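Local structure of endolysin PlyC, small cell-wall binding subunit (4F87) at residues 12-20 against 30-40. The protein serves as the cell-wall binding subunit of the phage endolysin PlyC, eight copies forming the ring that joins one PlyCA to degrade host peptidoglycan and lyse the streptococcal cell. Sequence-based numbering, arbitrary orientation.
Sequences SGVQGFLFH and RAFINGVEIGI
The Phe19 ring takes the CB of Arg30 over one face, a CH-pi contact with CB 3.8 Å from the ring centroid, while Glu37 OE2 lies at its edge, near the ring plane. Phe32 is nearly parallel to Phe19 (17°) but displaced, so the two meet near their rims and little of one lies over the other, CE2 of Phe19 meeting CD2 of Phe32 at 3.5 Å. On the Phe32 ring the CG of Glu37 covers one face toward the rim, and Phe17 brings its CZ obliquely to CD2. Both Phe17 and Phe19 carry CG between the backbone N and the carbonyl carbon, which leans their rings over strand 30-33. The three rings cluster on one face of the antiparallel hairpin 16-20/30-33, beside Arg30, where helix 63-70 packs on them through Val63, Ile66 and Met70; on the other face Leu18 CD2 rests on Ala31 CB.

Backbone bonds pair Phe17 with Phe32 and Phe19 with Arg30. Beyond Gly16, the type I' turn from Ile33 to Val36 offers Asn34, whose side-chain amide adds two bonds to the backbone beyond the last strand pair: OD1 accepts from Gln15 N at 2.9 Å, and ND2 donates almost straight (168°) to Gly13 O, in the carbonyl plane. Asn34 N in turn binds Gln15 O, which a water also links to Gly35 N.

Arg30 bends at chi3 (65°) to place NE 2.8 Å from Glu37 OE2, meeting the anti lone pair of that oxygen, and OE1 of the same carboxylate bridges to Arg67. Two arginines would probably keep Glu37 ionised, and all three residues interact with the host cell wall, which is consistent with the packing and the salt bridges helping to hold that part of the binding surface in place.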
ATOM      1  N   SER B  12      -5.519  13.123   1.928  1.00 23.00           N
ATOM      2  CA  SER B  12      -6.574  13.976   2.454  1.00 21.62           C
ATOM      3  C   SER B  12      -7.268  13.475   3.713  1.00 25.35           C
ATOM      4  O   SER B  12      -7.979  14.252   4.346  1.00 26.93           O
ATOM      5  CB  SER B  12      -7.607  14.266   1.375  1.00 22.59           C
ATOM      6  OG  SER B  12      -8.365  13.077   1.166  1.00 25.55           O
ATOM      7  N   GLY B  13      -7.186  12.188   3.986  1.00 27.81           N
ATOM      8  CA  GLY B  13      -7.922  11.597   5.101  1.00 28.94           C
ATOM      9  C   GLY B  13      -9.419  11.545   4.810  1.00 31.19           C
ATOM     10  O   GLY B  13     -10.230  11.530   5.743  1.00 32.16           O
ATOM     11  N   VAL B  14      -9.795  11.565   3.505  1.00 23.68           N
ATOM     12  CA  VAL B  14     -11.189  11.537   3.067  1.00 21.91           C
ATOM     13  C   VAL B  14     -11.371  10.467   2.017  1.00 24.91           C
ATOM     14  O   VAL B  14     -10.624  10.435   1.034  1.00 25.76           O
ATOM     15  CB  VAL B  14     -11.653  12.907   2.491  1.00 23.25           C
ATOM     16  CG1 VAL B  14     -13.105  12.849   1.974  1.00 23.20           C
ATOM     17  CG2 VAL B  14     -11.507  14.032   3.520  1.00 23.90           C
ATOM     18  N   GLN B  15     -12.356   9.589   2.231  1.00 22.21           N
ATOM     19  CA  GLN B  15     -12.729   8.567   1.255  1.00 21.40           C
ATOM     20  C   GLN B  15     -14.212   8.741   0.991  1.00 22.23           C
ATOM     21  O   GLN B  15     -14.993   8.825   1.935  1.00 23.72           O
ATOM     22  CB  GLN B  15     -12.460   7.142   1.777  1.00 23.79           C
ATOM     23  CG  GLN B  15     -10.978   6.822   1.814  1.00 29.81           C
ATOM     24  CD  GLN B  15     -10.709   5.432   2.342  1.00 48.28           C
ATOM     25  OE1 GLN B  15     -11.228   4.440   1.837  1.00 45.39           O
ATOM     26  NE2 GLN B  15      -9.870   5.334   3.359  1.00 54.44           N
ATOM     27  N   GLY B  16     -14.595   8.809  -0.271  1.00 19.17           N
ATOM     28  CA  GLY B  16     -16.008   8.953  -0.595  1.00 18.97           C
ATOM     29  C   GLY B  16     -16.228   9.559  -1.946  1.00 18.27           C
ATOM     30  O   GLY B  16     -15.337   9.541  -2.800  1.00 19.37           O
ATOM     31  N   PHE B  17     -17.431  10.105  -2.149  1.00 17.24           N
ATOM     32  CA  PHE B  17     -17.746  10.699  -3.427  1.00 16.25           C
ATOM     33  C   PHE B  17     -18.913  11.649  -3.272  1.00 16.89           C
ATOM     34  O   PHE B  17     -19.738  11.496  -2.359  1.00 17.15           O
ATOM     35  CB  PHE B  17     -18.099   9.615  -4.491  1.00 17.97           C
ATOM     36  CG  PHE B  17     -19.186   8.648  -4.087  1.00 17.63           C
ATOM     37  CD1 PHE B  17     -20.525   8.939  -4.324  1.00 18.40           C
ATOM     38  CD2 PHE B  17     -18.874   7.442  -3.468  1.00 20.58           C
ATOM     39  CE1 PHE B  17     -21.532   8.060  -3.915  1.00 18.75           C
ATOM     40  CE2 PHE B  17     -19.891   6.540  -3.107  1.00 22.89           C
ATOM     41  CZ  PHE B  17     -21.206   6.857  -3.341  1.00 20.18           C
ATOM     42  N   LEU B  18     -18.980  12.610  -4.182  1.00 15.92           N
ATOM     43  CA  LEU B  18     -20.148  13.479  -4.330  1.00 15.78           C
ATOM     44  C   LEU B  18     -21.122  12.771  -5.281  1.00 16.98           C
ATOM     45  O   LEU B  18     -20.686  12.028  -6.190  1.00 16.00           O
ATOM     46  CB  LEU B  18     -19.737  14.784  -4.992  1.00 16.46           C
ATOM     47  CG  LEU B  18     -18.957  15.709  -4.084  1.00 18.79           C
ATOM     48  CD1 LEU B  18     -18.012  16.547  -4.899  1.00 21.24           C
ATOM     49  CD2 LEU B  18     -19.920  16.626  -3.311  1.00 20.92           C
ATOM     50  N   PHE B  19     -22.426  13.010  -5.094  1.00 15.25           N
ATOM     51  CA  PHE B  19     -23.409  12.461  -6.009  1.00 15.25           C
ATOM     52  C   PHE B  19     -24.548  13.424  -6.243  1.00 16.24           C
ATOM     53  O   PHE B  19     -24.915  14.223  -5.361  1.00 16.46           O
ATOM     54  CB  PHE B  19     -23.919  11.061  -5.563  1.00 15.90           C
ATOM     55  CG  PHE B  19     -24.580  10.947  -4.209  1.00 15.52           C
ATOM     56  CD1 PHE B  19     -25.963  10.798  -4.099  1.00 16.66           C
ATOM     57  CD2 PHE B  19     -23.816  10.914  -3.045  1.00 16.52           C
ATOM     58  CE1 PHE B  19     -26.561  10.623  -2.855  1.00 16.89           C
ATOM     59  CE2 PHE B  19     -24.423  10.768  -1.798  1.00 17.80           C
ATOM     60  CZ  PHE B  19     -25.790  10.610  -1.712  1.00 16.50           C
ATOM     61  N   HIS B  20     -25.094  13.384  -7.458  1.00 14.42           N
ATOM     62  CA  HIS B  20     -26.258  14.175  -7.843  1.00 14.32           C
ATOM     63  C   HIS B  20     -26.924  13.466  -9.011  1.00 14.94           C
ATOM     64  O   HIS B  20     -26.315  12.563  -9.614  1.00 14.89           O
ATOM     65  CB  HIS B  20     -25.853  15.617  -8.268  1.00 15.77           C
ATOM     66  CG  HIS B  20     -25.194  15.697  -9.607  1.00 16.66           C
ATOM     67  ND1 HIS B  20     -23.876  15.307  -9.786  1.00 17.40           N
ATOM     68  CD2 HIS B  20     -25.707  16.066 -10.802  1.00 18.54           C
ATOM     69  CE1 HIS B  20     -23.621  15.468 -11.071  1.00 18.85           C
ATOM     70  NE2 HIS B  20     -24.687  15.931 -11.728  1.00 19.77           N
ATOM     71  N   ARG B  30     -25.103  15.794  -2.863  1.00 16.33           N
ATOM     72  CA  ARG B  30     -24.902  15.117  -1.600  1.00 15.92           C
ATOM     73  C   ARG B  30     -23.516  14.458  -1.634  1.00 16.96           C
ATOM     74  O   ARG B  30     -22.850  14.471  -2.675  1.00 16.35           O
ATOM     75  CB  ARG B  30     -25.993  14.074  -1.338  1.00 17.17           C
ATOM     76  CG  ARG B  30     -27.379  14.717  -1.321  1.00 17.18           C
ATOM     77  CD  ARG B  30     -28.494  13.732  -0.934  1.00 19.50           C
ATOM     78  NE  ARG B  30     -28.368  13.243   0.442  1.00 20.00           N
ATOM     79  CZ  ARG B  30     -28.665  13.941   1.535  1.00 23.95           C
ATOM     80  NH1 ARG B  30     -29.131  15.186   1.436  1.00 23.43           N
ATOM     81  NH2 ARG B  30     -28.485  13.410   2.741  1.00 26.03           N
ATOM     82  N   ALA B  31     -23.071  13.903  -0.508  1.00 16.45           N
ATOM     83  CA  ALA B  31     -21.797  13.207  -0.526  1.00 16.74           C
ATOM     84  C   ALA B  31     -21.775  12.114   0.495  1.00 18.52           C
ATOM     85  O   ALA B  31     -22.483  12.190   1.502  1.00 18.92           O
ATOM     86  CB  ALA B  31     -20.645  14.173  -0.235  1.00 18.62           C
ATOM     87  N   PHE B  32     -20.934  11.099   0.253  1.00 17.75           N
ATOM     88  CA  PHE B  32     -20.546  10.152   1.280  1.00 18.10           C
ATOM     89  C   PHE B  32     -19.119  10.554   1.628  1.00 21.92           C
ATOM     90  O   PHE B  32     -18.272  10.673   0.729  1.00 21.95           O
ATOM     91  CB  PHE B  32     -20.563   8.687   0.797  1.00 19.75           C
ATOM     92  CG  PHE B  32     -21.948   8.124   0.806  1.00 20.54           C
ATOM     93  CD1 PHE B  32     -22.501   7.606   1.973  1.00 25.57           C
ATOM     94  CD2 PHE B  32     -22.711   8.110  -0.351  1.00 21.59           C
ATOM     95  CE1 PHE B  32     -23.806   7.089   1.968  1.00 25.96           C
ATOM     96  CE2 PHE B  32     -24.021   7.614  -0.344  1.00 24.53           C
ATOM     97  CZ  PHE B  32     -24.556   7.126   0.819  1.00 24.18           C
ATOM     98  N   ILE B  33     -18.866  10.861   2.895  1.00 20.24           N
ATOM     99  CA  ILE B  33     -17.518  11.231   3.339  1.00 20.66           C
ATOM    100  C   ILE B  33     -17.204  10.340   4.535  1.00 24.38           C
ATOM    101  O   ILE B  33     -17.887  10.425   5.563  1.00 24.47           O
ATOM    102  CB  ILE B  33     -17.379  12.749   3.666  1.00 24.04           C
ATOM    103  CG1 ILE B  33     -17.497  13.585   2.356  1.00 25.57           C
ATOM    104  CG2 ILE B  33     -16.025  13.035   4.408  1.00 24.83           C
ATOM    105  CD1 ILE B  33     -17.598  15.011   2.517  1.00 34.62           C
ATOM    106  N   ASN B  34     -16.219   9.454   4.365  1.00 22.74           N
ATOM    107  CA  ASN B  34     -15.827   8.521   5.415  1.00 23.54           C
ATOM    108  C   ASN B  34     -17.029   7.714   5.950  1.00 26.51           C
ATOM    109  O   ASN B  34     -17.171   7.527   7.168  1.00 28.73           O
ATOM    110  CB  ASN B  34     -15.030   9.251   6.514  1.00 25.72           C
ATOM    111  CG  ASN B  34     -13.739   9.848   5.983  1.00 27.43           C
ATOM    112  OD1 ASN B  34     -13.224   9.423   4.950  1.00 28.44           O
ATOM    113  ND2 ASN B  34     -13.140  10.788   6.713  1.00 30.07           N
ATOM    114  N   GLY B  35     -17.903   7.303   5.025  1.00 23.38           N
ATOM    115  CA  GLY B  35     -19.076   6.505   5.353  1.00 24.88           C
ATOM    116  C   GLY B  35     -20.242   7.250   5.967  1.00 26.75           C
ATOM    117  O   GLY B  35     -21.202   6.610   6.416  1.00 26.36           O
ATOM    118  N   VAL B  36     -20.195   8.596   5.960  1.00 22.50           N
ATOM    119  CA  VAL B  36     -21.266   9.446   6.474  1.00 21.78           C
ATOM    120  C   VAL B  36     -21.881  10.191   5.306  1.00 22.93           C
ATOM    121  O   VAL B  36     -21.182  10.904   4.587  1.00 22.40           O
ATOM    122  CB  VAL B  36     -20.740  10.415   7.572  1.00 24.83           C
ATOM    123  CG1 VAL B  36     -21.843  11.362   8.062  1.00 25.63           C
ATOM    124  CG2 VAL B  36     -20.138   9.629   8.743  1.00 25.77           C
ATOM    125  N   GLU B  37     -23.199  10.070   5.145  1.00 20.90           N
ATOM    126  CA  GLU B  37     -23.903  10.777   4.093  1.00 19.50           C
ATOM    127  C   GLU B  37     -24.300  12.160   4.571  1.00 21.96           C
ATOM    128  O   GLU B  37     -24.854  12.321   5.673  1.00 23.20           O
ATOM    129  CB  GLU B  37     -25.142  10.006   3.682  1.00 19.47           C
ATOM    130  CG  GLU B  37     -25.798  10.588   2.440  1.00 20.56           C
ATOM    131  CD  GLU B  37     -27.151   9.989   2.140  1.00 23.94           C
ATOM    132  OE1 GLU B  37     -27.442   8.883   2.650  1.00 24.32           O
ATOM    133  OE2 GLU B  37     -27.928  10.638   1.403  1.00 21.66           O
ATOM    134  N   ILE B  38     -24.034  13.165   3.723  1.00 19.20           N
ATOM    135  CA  ILE B  38     -24.395  14.550   4.023  1.00 19.22           C
ATOM    136  C   ILE B  38     -24.989  15.242   2.811  1.00 20.65           C
ATOM    137  O   ILE B  38     -24.764  14.844   1.664  1.00 18.88           O
ATOM    138  CB  ILE B  38     -23.150  15.343   4.533  1.00 22.63           C
ATOM    139  CG1 ILE B  38     -22.025  15.367   3.475  1.00 23.33           C
ATOM    140  CG2 ILE B  38     -22.652  14.822   5.898  1.00 23.31           C
ATOM    141  CD1 ILE B  38     -20.927  16.381   3.761  1.00 24.90           C
ATOM    142  N   GLY B  39     -25.768  16.276   3.072  1.00 19.13           N
ATOM    143  CA  GLY B  39     -26.243  17.165   2.026  1.00 19.02           C
ATOM    144  C   GLY B  39     -25.233  18.296   1.915  1.00 22.00           C
ATOM    145  O   GLY B  39     -24.524  18.613   2.898  1.00 23.27           O
ATOM    146  N   ILE B  40     -25.092  18.848   0.714  1.00 18.39           N
ATOM    147  CA  ILE B  40     -24.188  19.973   0.461  1.00 18.07           C
ATOM    148  C   ILE B  40     -25.059  21.165   0.085  1.00 20.98           C
ATOM    149  O   ILE B  40     -25.900  21.074  -0.820  1.00 21.19           O
ATOM    150  CB  ILE B  40     -23.159  19.643  -0.649  1.00 20.45           C
ATOM    151  CG1 ILE B  40     -22.347  18.363  -0.349  1.00 21.62           C
ATOM    152  CG2 ILE B  40     -22.226  20.837  -0.902  1.00 20.39           C
ATOM    153  CD1 ILE B  40     -21.485  18.354   0.840  1.00 27.44           C
TER
HETATM  154  O   HOH W   1     -17.374   7.225   2.160  1.00 24.33           O